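Local coordinates for protein allantoicase (Saccharomyces cerevisiae, PDB 1O59) that catalyses the hydrolysis of allantoate to (S)-ureidoglycolate and urea, a step of allantoin degradation that lets yeast use purines as secondary nitrogen sources, at residues 98-102 / 103-107. Numbering follows the deposited sequence.
Sequences IKMGV and AAAHI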
ATOM      1  N   ILE A  98      -6.412  -8.491 -11.599  1.00 60.43           N
ATOM      2  CA  ILE A  98      -6.278  -8.335 -10.143  1.00 60.38           C
ATOM      3  C   ILE A  98      -7.367  -7.447  -9.588  1.00 60.36           C
ATOM      4  O   ILE A  98      -7.565  -6.315 -10.056  1.00 60.47           O
ATOM      5  CB  ILE A  98      -4.919  -7.736  -9.756  1.00 60.16           C
ATOM      6  CG1 ILE A  98      -3.759  -8.542 -10.353  1.00 60.96           C
ATOM      7  CG2 ILE A  98      -4.751  -7.761  -8.246  1.00 60.52           C
ATOM      8  CD1 ILE A  98      -2.493  -7.744 -10.517  1.00 61.47           C
ATOM      9  N   LYS A  99      -8.065  -7.973  -8.586  1.00 60.04           N
ATOM     10  CA  LYS A  99      -9.054  -7.231  -7.883  1.00 59.95           C
ATOM     11  C   LYS A  99      -8.358  -6.467  -6.768  1.00 59.65           C
ATOM     12  O   LYS A  99      -7.524  -7.025  -6.052  1.00 60.42           O
ATOM     13  CB  LYS A  99     -10.096  -8.167  -7.320  1.00 60.54           C
ATOM     14  CG  LYS A  99     -11.287  -7.434  -6.793  1.00 61.62           C
ATOM     15  CD  LYS A  99     -12.443  -8.333  -6.469  1.00 65.40           C
ATOM     16  CE  LYS A  99     -13.572  -7.462  -5.835  1.00 67.72           C
ATOM     17  NZ  LYS A  99     -14.652  -8.271  -5.164  1.00 70.68           N
HETATM   18  N   MSE A 100      -8.677  -5.184  -6.625  1.00 58.41           N
HETATM   19  CA  MSE A 100      -8.105  -4.393  -5.532  1.00 56.99           C
HETATM   20  C   MSE A 100      -8.624  -4.885  -4.187  1.00 58.40           C
HETATM   21  O   MSE A 100      -9.703  -5.477  -4.085  1.00 57.65           O
HETATM   22  CB  MSE A 100      -8.502  -2.911  -5.631  1.00 56.99           C
HETATM   23  CG  MSE A 100      -8.076  -2.220  -6.890  1.00 55.91           C
HETATM   24 SE   MSE A 100      -8.834  -0.443  -6.994  0.50 48.56          SE
HETATM   25  CE  MSE A 100      -8.339  -0.142  -8.658  1.00 52.30           C
ATOM     26  N   GLY A 101      -7.862  -4.568  -3.144  1.00 59.41           N
ATOM     27  CA  GLY A 101      -8.279  -4.889  -1.794  1.00 59.88           C
ATOM     28  C   GLY A 101      -9.162  -3.803  -1.239  1.00 60.17           C
ATOM     29  O   GLY A 101      -9.916  -4.029  -0.334  1.00 60.29           O
ATOM     30  N   VAL A 102      -9.044  -2.599  -1.779  1.00 61.37           N
ATOM     31  CA  VAL A 102      -9.990  -1.515  -1.484  1.00 61.19           C
ATOM     32  C   VAL A 102     -11.180  -1.596  -2.443  1.00 61.23           C
ATOM     33  O   VAL A 102     -11.123  -2.261  -3.465  1.00 61.84           O
ATOM     34  CB  VAL A 102      -9.317  -0.150  -1.609  1.00 61.05           C
ATOM     35  CG1 VAL A 102      -8.187  -0.073  -0.612  1.00 60.61           C
ATOM     36  CG2 VAL A 102      -8.811   0.097  -3.044  1.00 60.60           C
ATOM     37  N   ALA A 103     -12.250  -0.902  -2.100  1.00 61.38           N
ATOM     38  CA  ALA A 103     -13.494  -0.941  -2.868  1.00 61.17           C
ATOM     39  C   ALA A 103     -13.411  -0.313  -4.278  1.00 61.07           C
ATOM     40  O   ALA A 103     -14.140  -0.750  -5.186  1.00 61.88           O
ATOM     41  CB  ALA A 103     -14.581  -0.248  -2.074  1.00 60.88           C
ATOM     42  N   ALA A 104     -12.571   0.723  -4.422  1.00 59.82           N
ATOM     43  CA  ALA A 104     -12.417   1.480  -5.644  1.00 58.98           C
ATOM     44  C   ALA A 104     -11.317   2.541  -5.479  1.00 59.13           C
ATOM     45  O   ALA A 104     -11.014   2.985  -4.373  1.00 59.54           O
ATOM     46  CB  ALA A 104     -13.721   2.143  -6.016  1.00 58.99           C
ATOM     47  N   ALA A 105     -10.716   2.957  -6.581  1.00 58.86           N
ATOM     48  CA  ALA A 105      -9.691   3.987  -6.545  1.00 58.35           C
ATOM     49  C   ALA A 105      -9.491   4.693  -7.899  1.00 58.18           C
ATOM     50  O   ALA A 105      -9.751   4.126  -8.967  1.00 57.75           O
ATOM     51  CB  ALA A 105      -8.371   3.370  -6.076  1.00 57.97           C
ATOM     52  N   HIS A 106      -9.009   5.931  -7.822  1.00 58.33           N
ATOM     53  CA  HIS A 106      -8.463   6.669  -8.967  1.00 58.43           C
ATOM     54  C   HIS A 106      -6.940   6.400  -9.064  1.00 58.63           C
ATOM     55  O   HIS A 106      -6.235   6.513  -8.066  1.00 59.61           O
ATOM     56  CB  HIS A 106      -8.710   8.163  -8.769  1.00 58.65           C
ATOM     57  CG  HIS A 106     -10.155   8.565  -8.789  1.00 59.17           C
ATOM     58  ND1 HIS A 106     -10.914   8.672  -7.646  1.00 61.77           N
ATOM     59  CD2 HIS A 106     -10.966   8.930  -9.807  1.00 60.46           C
ATOM     60  CE1 HIS A 106     -12.135   9.075  -7.959  1.00 61.14           C
ATOM     61  NE2 HIS A 106     -12.192   9.235  -9.266  1.00 60.83           N
ATOM     62  N   ILE A 107      -6.425   6.042 -10.243  1.00 58.24           N
ATOM     63  CA  ILE A 107      -5.002   5.619 -10.380  1.00 57.49           C
ATOM     64  C   ILE A 107      -4.049   6.747 -10.733  1.00 56.73           C
ATOM     65  O   ILE A 107      -4.353   7.575 -11.578  1.00 56.43           O
ATOM     66  CB  ILE A 107      -4.866   4.485 -11.424  1.00 57.35           C
ATOM     67  CG1 ILE A 107      -5.818   3.343 -11.092  1.00 57.73           C
ATOM     68  CG2 ILE A 107      -3.441   3.969 -11.480  1.00 57.58           C
ATOM     69  CD1 ILE A 107      -5.626   2.765  -9.640  1.00 61.18           C
TER
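In the first allantoicase repeat, the chain passes from one antiparallel beta-sheet to the other through a short connection, and Met-100, Val-102, Ala-105 and Ile-107 pack together inside that bend. Strand 94-99 ends just before it and strand 105-113 begins just after it. Met-100, a selenomethionine here, does most of the bridging. Its CG is anti to the carbonyl carbon and beside the backbone N (chi1 -60°), and the extended chain beyond carries the selenium across the bend to 3.9 Å from CB of Ala-105; the same SE also lies 3.9 Å from the backbone N of Ala-105. Beyond it, the terminal methyl CE of Met-100 meets CD1 of Ile-107 tip to tip at 4.1 Å. A long, unbranched, apolar side chain suits this place because it reaches from the end of strand 94-99 across the bend to the start of strand 105-113, while the small methyl of Ala-105 lets the bulky selenium settle close to the backbone. Val-102, compact, branched and buried, contributes a looser contact from the bend itself, its CG2 being 4.5 Å from CB of Ala-105; it also packs on Val-37, which Met-100 shares, and on Val-196 of strand 186-196. Ile-107 is long enough to meet the Met-100 methyl while resting on Leu-192 of that same strand, and Met-100 also touches Ile-177 of strand 176-182. Residues from both sheets thus close over one apolar core, held across the bend by dispersion contacts, consistent with the beta-sandwich domains of the galactose-binding-like clan to which this repeat belongs.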